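Local coordinates for AlyQ (Persicobacter sp. CCB-QB2, PDB 5XNR), which probably cleaves alginate with its lyase domain, which is joined to a CBM32 module of the carbohydrate-binding type, at residues S156-W161 against T173-A178; Q149-L154 against E181-N186; N190-R195 against S213-R218. All coordinates share one frame; numbering follows the deposited sequence.

Interaction 1: residues S156-W161 against T173-A178; sequences SNCNQW and TLCGEA. With K (potassium ion), chain C.
Cys158 and Cys175 are joined by a disulfide, SG to SG 2.1 Å, which ties the turn ahead of strand 161-164 to the loop that follows strand 170-171. The torsion about the S-S bond is 100°, near the relaxed right angle, and its positive sign makes the bridge right-handed. Cys158 sets SG between its own backbone N and carbonyl carbon (chi1 53°), whereas Cys175 keeps SG beside its N; the backbones stay close, CA of Cys158 lying 5.1 Å from CA of Cys175.

On the tight side the buried Leu174 packs against backbone. It turns toward the other segment, its CB 4.0 Å from Cys158 O and its CD1 3.7 Å from Trp161 O, so one branch lies where the strand begins. The indole of Trp161 leads away from here into the interior, meeting the ring of Tyr387 nearly perpendicularly.

The outer side is looser. Cys175 is exposed, and the nearest polar neighbour of its sulfur across the contact is Asn159 OD1, 3.4 Å from SG. Beside it Asn157 OD1 accepts from Asn159 N at 2.8 Å, an Asx turn that shapes the backbone around Cys158. Beyond the bridge, a type II turn from Leu174 to Glu177, with Gly176 at its third position, folds the chain back so that Thr173 O, Thr173 OG1 and Glu177 OE2 each bind the potassium ion at 2.6 Å. Asp171 completes the site with both carboxylate oxygens.

The loop is therefore fastened twice, covalently at Cys175 and through the ion at Thr173 and Glu177, whose carboxylate, with that of Asp171, probably has its negative charge partly offset by the metal.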
loop_
_atom_site.group_PDB
_atom_site.type_symbol
_atom_site.label_atom_id
_atom_site.label_comp_id
_atom_site.label_asym_id
_atom_site.label_seq_id
_atom_site.Cartn_x
_atom_site.Cartn_y
_atom_site.Cartn_z
ATOM N N SER A 156 -5.102 -6.645 -17.886
ATOM C CA SER A 156 -5.824 -6.135 -18.998
ATOM C C SER A 156 -5.803 -7.159 -20.147
ATOM O O SER A 156 -6.800 -7.307 -20.851
ATOM C CB SER A 156 -5.269 -4.772 -19.384
ATOM O OG SER A 156 -3.919 -4.853 -19.814
ATOM N N ASN A 157 -4.681 -7.859 -20.332
ATOM C CA ASN A 157 -4.599 -9.016 -21.254
ATOM C C ASN A 157 -3.951 -10.185 -20.499
ATOM O O ASN A 157 -2.710 -10.233 -20.372
ATOM C CB ASN A 157 -3.834 -8.666 -22.539
ATOM C CG ASN A 157 -3.694 -9.820 -23.524
ATOM O OD1 ASN A 157 -3.956 -10.965 -23.173
ATOM N ND2 ASN A 157 -3.286 -9.541 -24.759
ATOM N N CYS A 158 -4.775 -11.142 -20.052
ATOM C CA CYS A 158 -4.297 -12.277 -19.253
ATOM C C CYS A 158 -3.502 -13.290 -20.116
ATOM O O CYS A 158 -2.721 -14.123 -19.589
ATOM C CB CYS A 158 -5.441 -12.908 -18.453
ATOM S SG CYS A 158 -6.927 -13.406 -19.377
ATOM N N ASN A 159 -3.627 -13.185 -21.437
ATOM C CA ASN A 159 -2.888 -14.009 -22.384
ATOM C C ASN A 159 -1.409 -13.580 -22.486
ATOM O O ASN A 159 -0.542 -14.427 -22.791
ATOM C CB ASN A 159 -3.497 -13.909 -23.786
ATOM C CG ASN A 159 -4.903 -14.469 -23.882
ATOM O OD1 ASN A 159 -5.193 -15.517 -23.314
ATOM N ND2 ASN A 159 -5.770 -13.797 -24.621
ATOM N N GLN A 160 -1.122 -12.291 -22.210
ATOM C CA GLN A 160 0.133 -11.597 -22.610
ATOM C C GLN A 160 1.270 -11.904 -21.621
ATOM O O GLN A 160 2.363 -11.416 -21.786
ATOM C CB GLN A 160 -0.131 -10.089 -22.735
ATOM C CG GLN A 160 1.045 -9.253 -23.210
ATOM C CD GLN A 160 0.704 -7.867 -23.712
ATOM O OE1 GLN A 160 -0.343 -7.298 -23.427
ATOM N NE2 GLN A 160 1.630 -7.278 -24.444
ATOM N N TRP A 161 1.032 -12.735 -20.615
ATOM C CA TRP A 161 2.069 -13.114 -19.666
ATOM C C TRP A 161 1.956 -14.609 -19.336
ATOM O O TRP A 161 0.908 -15.252 -19.530
ATOM C CB TRP A 161 1.956 -12.248 -18.404
ATOM C CG TRP A 161 1.969 -10.783 -18.700
ATOM C CD1 TRP A 161 0.899 -9.983 -18.998
ATOM C CD2 TRP A 161 3.127 -9.945 -18.803
ATOM N NE1 TRP A 161 1.309 -8.702 -19.248
ATOM C CE2 TRP A 161 2.672 -8.650 -19.131
ATOM C CE3 TRP A 161 4.491 -10.163 -18.637
ATOM C CZ2 TRP A 161 3.542 -7.581 -19.291
ATOM C CZ3 TRP A 161 5.350 -9.104 -18.789
ATOM C CH2 TRP A 161 4.881 -7.836 -19.122
ATOM N N THR A 173 -1.048 -20.118 -19.085
ATOM C CA THR A 173 -2.445 -19.877 -19.356
ATOM C C THR A 173 -3.077 -19.356 -18.066
ATOM O O THR A 173 -3.730 -20.129 -17.369
ATOM C CB THR A 173 -3.178 -21.148 -19.836
ATOM O OG1 THR A 173 -2.929 -22.188 -18.883
ATOM C CG2 THR A 173 -2.787 -21.592 -21.233
ATOM N N LEU A 174 -2.886 -18.072 -17.779
ATOM C CA LEU A 174 -3.245 -17.464 -16.489
ATOM C C LEU A 174 -4.708 -17.024 -16.433
ATOM O O LEU A 174 -5.199 -16.826 -15.336
ATOM C CB LEU A 174 -2.370 -16.236 -16.262
ATOM C CG LEU A 174 -0.868 -16.495 -16.237
ATOM C CD1 LEU A 174 -0.118 -15.182 -16.017
ATOM C CD2 LEU A 174 -0.528 -17.524 -15.163
ATOM N N CYS A 175 -5.364 -16.793 -17.579
ATOM C CA CYS A 175 -6.766 -16.396 -17.582
ATOM C C CYS A 175 -7.549 -17.369 -16.690
ATOM O O CYS A 175 -7.458 -18.575 -16.841
ATOM C CB CYS A 175 -7.371 -16.400 -18.985
ATOM S SG CYS A 175 -6.527 -15.291 -20.145
ATOM N N GLY A 176 -8.290 -16.837 -15.752
ATOM C CA GLY A 176 -9.151 -17.665 -14.938
ATOM C C GLY A 176 -8.450 -18.386 -13.788
ATOM O O GLY A 176 -9.129 -19.108 -13.088
ATOM N N GLU A 177 -7.145 -18.223 -13.546
ATOM C CA GLU A 177 -6.468 -19.065 -12.511
ATOM C C GLU A 177 -6.908 -18.617 -11.121
ATOM O O GLU A 177 -7.198 -17.421 -10.913
ATOM C CB GLU A 177 -4.942 -18.977 -12.578
ATOM C CG GLU A 177 -4.333 -19.901 -13.610
ATOM C CD GLU A 177 -4.514 -21.391 -13.359
ATOM O OE1 GLU A 177 -4.174 -21.862 -12.262
ATOM O OE2 GLU A 177 -4.971 -22.086 -14.276
ATOM N N ALA A 178 -6.959 -19.585 -10.196
ATOM C CA ALA A 178 -7.344 -19.310 -8.815
ATOM C C ALA A 178 -6.182 -18.624 -8.086
ATOM O O ALA A 178 -5.029 -18.730 -8.487
ATOM C CB ALA A 178 -7.743 -20.581 -8.107
HETATM K K K C . -3.490 -22.463 -16.349
#

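Interaction 2: residues Q149-L154 against E181-N186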
loop_
_atom_site.group_PDB
_atom_site.type_symbol
_atom_site.label_atom_id
_atom_site.label_comp_id
_atom_site.label_asym_id
_atom_site.label_seq_id
_atom_site.Cartn_x
_atom_site.Cartn_y
_atom_site.Cartn_z
ATOM N N GLN A 149 -11.349 -10.563 -7.854
ATOM C CA GLN A 149 -11.518 -11.830 -7.129
ATOM C C GLN A 149 -10.296 -12.718 -7.376
ATOM O O GLN A 149 -9.813 -13.356 -6.456
ATOM C CB GLN A 149 -12.809 -12.569 -7.538
ATOM C CG GLN A 149 -14.021 -12.268 -6.652
ATOM C CD GLN A 149 -13.783 -12.421 -5.156
ATOM O OE1 GLN A 149 -12.929 -13.190 -4.694
ATOM N NE2 GLN A 149 -14.551 -11.683 -4.362
ATOM N N ILE A 150 -9.844 -12.786 -8.621
ATOM C CA ILE A 150 -8.677 -13.613 -8.976
ATOM C C ILE A 150 -7.604 -12.743 -9.654
ATOM O O ILE A 150 -7.891 -11.693 -10.230
ATOM C CB ILE A 150 -9.076 -14.828 -9.844
ATOM C CG1 ILE A 150 -9.687 -14.438 -11.194
ATOM C CG2 ILE A 150 -9.988 -15.781 -9.075
ATOM C CD1 ILE A 150 -10.014 -15.640 -12.097
ATOM N N PRO A 151 -6.341 -13.176 -9.599
ATOM C CA PRO A 151 -5.294 -12.293 -10.123
ATOM C C PRO A 151 -5.501 -11.884 -11.593
ATOM O O PRO A 151 -5.205 -10.724 -11.942
ATOM C CB PRO A 151 -4.010 -13.108 -9.974
ATOM C CG PRO A 151 -4.351 -14.122 -8.909
ATOM C CD PRO A 151 -5.792 -14.471 -9.198
ATOM N N SER A 152 -6.016 -12.785 -12.442
ATOM C CA SER A 152 -6.244 -12.438 -13.865
ATOM C C SER A 152 -7.191 -11.237 -14.004
ATOM O O SER A 152 -7.232 -10.618 -15.044
ATOM C CB SER A 152 -6.735 -13.629 -14.672
ATOM O OG SER A 152 -8.119 -13.874 -14.490
ATOM N N ASP A 153 -7.956 -10.893 -12.980
ATOM C CA ASP A 153 -8.921 -9.792 -13.090
ATOM C C ASP A 153 -8.204 -8.446 -13.190
ATOM O O ASP A 153 -8.722 -7.535 -13.812
ATOM C CB ASP A 153 -9.873 -9.744 -11.895
ATOM C CG ASP A 153 -10.892 -10.867 -11.883
ATOM O OD1 ASP A 153 -11.145 -11.460 -12.948
ATOM O OD2 ASP A 153 -11.430 -11.122 -10.806
ATOM N N LEU A 154 -7.016 -8.371 -12.599
ATOM C CA LEU A 154 -6.171 -7.163 -12.542
ATOM C C LEU A 154 -5.307 -7.001 -13.796
ATOM O O LEU A 154 -4.525 -6.033 -13.883
ATOM C CB LEU A 154 -5.278 -7.287 -11.304
ATOM C CG LEU A 154 -6.059 -7.210 -9.993
ATOM C CD1 LEU A 154 -5.466 -8.115 -8.942
ATOM C CD2 LEU A 154 -6.167 -5.764 -9.509
ATOM N N GLU A 181 -0.699 -19.453 -3.139
ATOM C CA GLU A 181 0.133 -18.913 -2.048
ATOM C C GLU A 181 1.255 -18.036 -2.611
ATOM O O GLU A 181 1.886 -17.339 -1.861
ATOM C CB GLU A 181 0.779 -20.023 -1.215
ATOM C CG GLU A 181 1.886 -20.767 -1.965
ATOM C CD GLU A 181 2.609 -21.872 -1.209
ATOM O OE1 GLU A 181 3.084 -21.579 -0.096
ATOM O OE2 GLU A 181 2.735 -23.018 -1.771
ATOM N N TYR A 182 1.512 -18.120 -3.902
ATOM C CA TYR A 182 2.572 -17.352 -4.562
ATOM C C TYR A 182 2.001 -16.138 -5.330
ATOM O O TYR A 182 2.697 -15.125 -5.503
ATOM C CB TYR A 182 3.341 -18.269 -5.512
ATOM C CG TYR A 182 3.976 -19.487 -4.885
ATOM C CD1 TYR A 182 4.783 -19.376 -3.767
ATOM C CD2 TYR A 182 3.834 -20.740 -5.452
ATOM C CE1 TYR A 182 5.393 -20.479 -3.196
ATOM C CE2 TYR A 182 4.449 -21.860 -4.906
ATOM C CZ TYR A 182 5.238 -21.728 -3.772
ATOM O OH TYR A 182 5.854 -22.816 -3.217
ATOM N N TRP A 183 0.748 -16.226 -5.783
ATOM C CA TRP A 183 0.107 -15.212 -6.637
ATOM C C TRP A 183 -1.369 -15.107 -6.256
ATOM O O TRP A 183 -2.142 -16.010 -6.611
ATOM C CB TRP A 183 0.240 -15.632 -8.105
ATOM C CG TRP A 183 -0.166 -14.616 -9.130
ATOM C CD1 TRP A 183 0.152 -13.287 -9.162
ATOM C CD2 TRP A 183 -0.874 -14.881 -10.349
ATOM N NE1 TRP A 183 -0.332 -12.704 -10.302
ATOM C CE2 TRP A 183 -0.963 -13.661 -11.051
ATOM C CE3 TRP A 183 -1.448 -16.026 -10.910
ATOM C CZ2 TRP A 183 -1.621 -13.555 -12.276
ATOM C CZ3 TRP A 183 -2.106 -15.920 -12.120
ATOM C CH2 TRP A 183 -2.173 -14.702 -12.798
ATOM N N PHE A 184 -1.752 -14.033 -5.569
ATOM C CA PHE A 184 -3.120 -13.877 -5.107
ATOM C C PHE A 184 -3.508 -12.408 -5.020
ATOM O O PHE A 184 -2.671 -11.551 -4.958
ATOM C CB PHE A 184 -3.291 -14.495 -3.716
ATOM C CG PHE A 184 -2.269 -14.044 -2.707
ATOM C CD1 PHE A 184 -1.012 -14.620 -2.672
ATOM C CD2 PHE A 184 -2.558 -13.025 -1.814
ATOM C CE1 PHE A 184 -0.065 -14.218 -1.742
ATOM C CE2 PHE A 184 -1.613 -12.615 -0.878
ATOM C CZ PHE A 184 -0.367 -13.217 -0.842
ATOM N N VAL A 185 -4.808 -12.171 -4.947
ATOM C CA VAL A 185 -5.369 -10.827 -4.814
ATOM C C VAL A 185 -5.278 -10.378 -3.350
ATOM O O VAL A 185 -5.595 -11.130 -2.439
ATOM C CB VAL A 185 -6.819 -10.778 -5.338
ATOM C CG1 VAL A 185 -7.460 -9.417 -5.095
ATOM C CG2 VAL A 185 -6.900 -11.152 -6.817
ATOM N N ASN A 186 -4.887 -9.138 -3.126
ATOM C CA ASN A 186 -4.759 -8.627 -1.745
ATOM C C ASN A 186 -6.162 -8.471 -1.131
ATOM O O ASN A 186 -7.180 -8.768 -1.766
ATOM C CB ASN A 186 -3.984 -7.302 -1.696
ATOM C CG ASN A 186 -4.656 -6.198 -2.484
ATOM O OD1 ASN A 186 -5.524 -6.475 -3.317
ATOM N ND2 ASN A 186 -4.253 -4.959 -2.252
#
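Pro151 lies over the indole of Trp183, and its ring can be followed atom by atom. CB sits above the six-membered ring, 3.4 Å from that ring's centroid and 18° off the normal, a CH-pi contact made squarely over one face. CG moves off the indole centre and comes 3.7 Å from Trp183 O. CD, at the far side of the pyrrolidine, meets another residue, lying 4.2 Å from Val185 CG2. With CG anti to the backbone N (chi1 -171°) the indole of Trp183 swings toward the turn, and chi2 of 45° turns its face to Pro151.

Val185 turns toward the same turn. Its CG2 presses on the backbone just ahead of the proline, 3.3 Å from Ile150 C, and is met by Leu154 CD1 at 4.0 Å. The turn itself is braced by Asp153, whose OD2 accepts from two backbone nitrogens: Gln149 N at 3.0 Å through the anti lone pair, and Ile150 N from above the carboxylate plane.

The 3-10 segment 151-154 thus packs on strand 183-185, an outermost strand of the seven-stranded sheet in the concanavalin-like lyase domain. Strand 192-197 runs alongside as its partner in that sheet, with Met192 and Phe194 also touching Trp183.

Interaction 3: residues N190-R195 against S213-R218; sequences NAMVFR and SELRER
Phe194 leans its ring across strand 211-217 at Ser213, overlapping the backbone of that residue and the side chain of Leu215. CD2 comes to 3.1 Å from Ser213 O, a close approach made obliquely to the ring. Further out, both CE2 and CZ of Phe194 lie 3.9 Å from Leu215 CG, and the two side chains cross at about a right angle. The ring gets there because CG lies beside the backbone N of Phe194, opposite its carbonyl carbon (chi1 -61°), which carries the aromatic group across to the other strand.

Two smaller contacts flank this one. Met192 CE reaches Leu215 CD1 at 4.5 Å, extending the apolar patch, and Ser213 CB lies 3.8 Å from Arg195 O. Arg195 turns away from this contact and pairs with Glu381.

The strand segments 192-195 and 213-217, from different sheets of a beta-sandwich domain, approach to 6.5 Å between axes and cross steeply at 116°, with the Phe194 side chain filling the angle between them. Ile163 of strand 161-164 also lies against Phe194 and Leu215. With an alanine here in place of the phenylalanine, Leu215 would probably lose its main apolar partner across this contact and a gap would open beside Ser213.

Between the two segments, then, the side chains of Phe194, Leu215 and Met192 touch by apolar packing, while polar links beside them, Ser213 OG to Tyr182 O and Asn360 ND2 to Phe194 O, also join the two sheets. Otherwise the backbone of Phe194 pairs with Val382 and that of Glu214 with Thr164, each within its own sheet.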
loop_
_atom_site.group_PDB
_atom_site.type_symbol
_atom_site.label_atom_id
_atom_site.label_comp_id
_atom_site.label_asym_id
_atom_site.label_seq_id
_atom_site.Cartn_x
_atom_site.Cartn_y
_atom_site.Cartn_z
ATOM N N ASN A 190 -7.620 -4.871 -5.031
ATOM C CA ASN A 190 -7.150 -3.858 -5.979
ATOM C C ASN A 190 -5.724 -4.164 -6.474
ATOM O O ASN A 190 -5.180 -3.350 -7.229
ATOM C CB ASN A 190 -7.200 -2.451 -5.377
ATOM C CG ASN A 190 -6.397 -2.292 -4.102
ATOM O OD1 ASN A 190 -5.607 -3.162 -3.727
ATOM N ND2 ASN A 190 -6.584 -1.164 -3.433
ATOM N N ALA A 191 -5.111 -5.288 -6.087
ATOM C CA ALA A 191 -3.731 -5.557 -6.515
ATOM C C ALA A 191 -3.457 -7.063 -6.514
ATOM O O ALA A 191 -4.195 -7.808 -5.916
ATOM C CB ALA A 191 -2.761 -4.842 -5.620
ATOM N N MET A 192 -2.417 -7.484 -7.227
ATOM C CA MET A 192 -1.965 -8.884 -7.203
ATOM C C MET A 192 -0.649 -8.940 -6.436
ATOM O O MET A 192 0.147 -7.994 -6.483
ATOM C CB MET A 192 -1.755 -9.497 -8.590
ATOM C CG MET A 192 -1.538 -8.495 -9.704
ATOM S SD MET A 192 -1.182 -9.285 -11.300
ATOM C CE MET A 192 -0.450 -7.862 -12.106
ATOM N N VAL A 193 -0.468 -10.049 -5.722
ATOM C CA VAL A 193 0.630 -10.185 -4.805
ATOM C C VAL A 193 1.496 -11.344 -5.287
ATOM O O VAL A 193 1.018 -12.445 -5.467
ATOM C CB VAL A 193 0.138 -10.439 -3.374
ATOM C CG1 VAL A 193 1.281 -10.388 -2.394
ATOM C CG2 VAL A 193 -0.954 -9.470 -2.971
ATOM N N PHE A 194 2.766 -11.045 -5.482
ATOM C CA PHE A 194 3.744 -12.003 -5.825
ATOM C C PHE A 194 4.612 -12.290 -4.591
ATOM O O PHE A 194 5.477 -11.484 -4.242
ATOM C CB PHE A 194 4.593 -11.442 -6.967
ATOM C CG PHE A 194 3.859 -11.130 -8.244
ATOM C CD1 PHE A 194 3.256 -9.902 -8.434
ATOM C CD2 PHE A 194 3.809 -12.053 -9.275
ATOM C CE1 PHE A 194 2.618 -9.600 -9.630
ATOM C CE2 PHE A 194 3.165 -11.755 -10.469
ATOM C CZ PHE A 194 2.572 -10.525 -10.647
ATOM N N ARG A 195 4.395 -13.452 -3.966
ATOM C CA ARG A 195 5.075 -13.859 -2.744
ATOM C C ARG A 195 6.073 -14.990 -3.033
ATOM O O ARG A 195 5.707 -16.035 -3.554
ATOM C CB ARG A 195 4.077 -14.369 -1.696
ATOM C CG ARG A 195 4.774 -14.853 -0.430
ATOM C CD ARG A 195 3.965 -14.943 0.851
ATOM N NE ARG A 195 3.320 -13.707 1.262
ATOM C CZ ARG A 195 2.582 -13.606 2.359
ATOM N NH1 ARG A 195 2.694 -14.510 3.317
ATOM N NH2 ARG A 195 1.724 -12.616 2.485
ATOM N N SER A 213 8.486 -15.281 -7.942
ATOM C CA SER A 213 7.126 -15.340 -8.419
ATOM C C SER A 213 6.894 -14.154 -9.362
ATOM O O SER A 213 6.673 -13.055 -8.895
ATOM C CB SER A 213 6.148 -15.349 -7.283
ATOM O OG SER A 213 4.819 -15.434 -7.779
ATOM N N GLU A 214 6.965 -14.358 -10.677
ATOM C CA GLU A 214 7.024 -13.192 -11.596
ATOM C C GLU A 214 6.546 -13.534 -13.015
ATOM O O GLU A 214 6.655 -14.677 -13.466
ATOM C CB GLU A 214 8.456 -12.637 -11.580
ATOM C CG GLU A 214 9.437 -13.326 -12.503
ATOM C CD GLU A 214 10.815 -12.670 -12.587
ATOM O OE1 GLU A 214 10.926 -11.411 -12.454
ATOM O OE2 GLU A 214 11.777 -13.421 -12.801
ATOM N N LEU A 215 6.068 -12.511 -13.719
ATOM C CA LEU A 215 5.508 -12.635 -15.095
ATOM C C LEU A 215 6.601 -12.461 -16.154
ATOM O O LEU A 215 7.436 -11.608 -16.011
ATOM C CB LEU A 215 4.438 -11.565 -15.312
ATOM C CG LEU A 215 3.249 -11.615 -14.354
ATOM C CD1 LEU A 215 2.328 -10.411 -14.562
ATOM C CD2 LEU A 215 2.479 -12.924 -14.516
ATOM N N ARG A 216 6.580 -13.276 -17.210
ATOM C CA ARG A 216 7.436 -13.058 -18.362
ATOM C C ARG A 216 6.546 -12.663 -19.560
ATOM O O ARG A 216 5.531 -13.296 -19.870
ATOM C CB ARG A 216 8.280 -14.313 -18.613
ATOM C CG ARG A 216 9.358 -14.166 -19.683
ATOM C CD ARG A 216 9.118 -14.980 -20.948
ATOM N NE ARG A 216 10.282 -15.154 -21.828
ATOM C CZ ARG A 216 10.476 -14.518 -22.985
ATOM N NH1 ARG A 216 9.663 -13.557 -23.414
ATOM N NH2 ARG A 216 11.503 -14.865 -23.724
ATOM N N GLU A 217 6.920 -11.598 -20.232
ATOM C CA GLU A 217 6.153 -11.104 -21.384
ATOM C C GLU A 217 5.951 -12.216 -22.426
ATOM O O GLU A 217 6.829 -13.039 -22.645
ATOM C CB GLU A 217 6.886 -9.923 -22.005
ATOM C CG GLU A 217 6.015 -9.114 -22.923
ATOM C CD GLU A 217 6.675 -7.860 -23.472
ATOM O OE1 GLU A 217 7.856 -7.565 -23.116
ATOM O OE2 GLU A 217 5.988 -7.181 -24.252
ATOM N N ARG A 218 4.773 -12.210 -23.038
ATOM C CA ARG A 218 4.403 -13.118 -24.108
ATOM C C ARG A 218 3.790 -12.330 -25.269
ATOM O O ARG A 218 3.458 -11.149 -25.104
ATOM C CB ARG A 218 3.334 -14.106 -23.640
ATOM C CG ARG A 218 3.792 -15.039 -22.536
ATOM C CD ARG A 218 3.282 -16.436 -22.809
ATOM N NE ARG A 218 4.206 -17.264 -23.557
ATOM C CZ ARG A 218 3.979 -18.522 -23.887
ATOM N NH1 ARG A 218 5.001 -19.306 -24.175
ATOM N NH2 ARG A 218 2.748 -18.993 -23.900
#

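Coming from the N terminus, the chain first meets residues 149-154, which wait for 181-186 to close the wide loop of interaction 2. Inside that loop the shorter one of interaction 1 is nested, closing between 156-161 and 173-178; Ser152 OG and Gly176 N, probably hydrogen-bonded, tie the two together. Interaction 3 follows in series, bringing 190-195 against 213-218. It is coupled to interaction 2 because strands 183-185 and 192-197 are sheet neighbours, and to interaction 1 through Gln160 O and Arg218 N. Together the three connect the loops on either side of strands 161-164 and 170-171 with an edge of the seven-stranded sheet and with the sheet facing it.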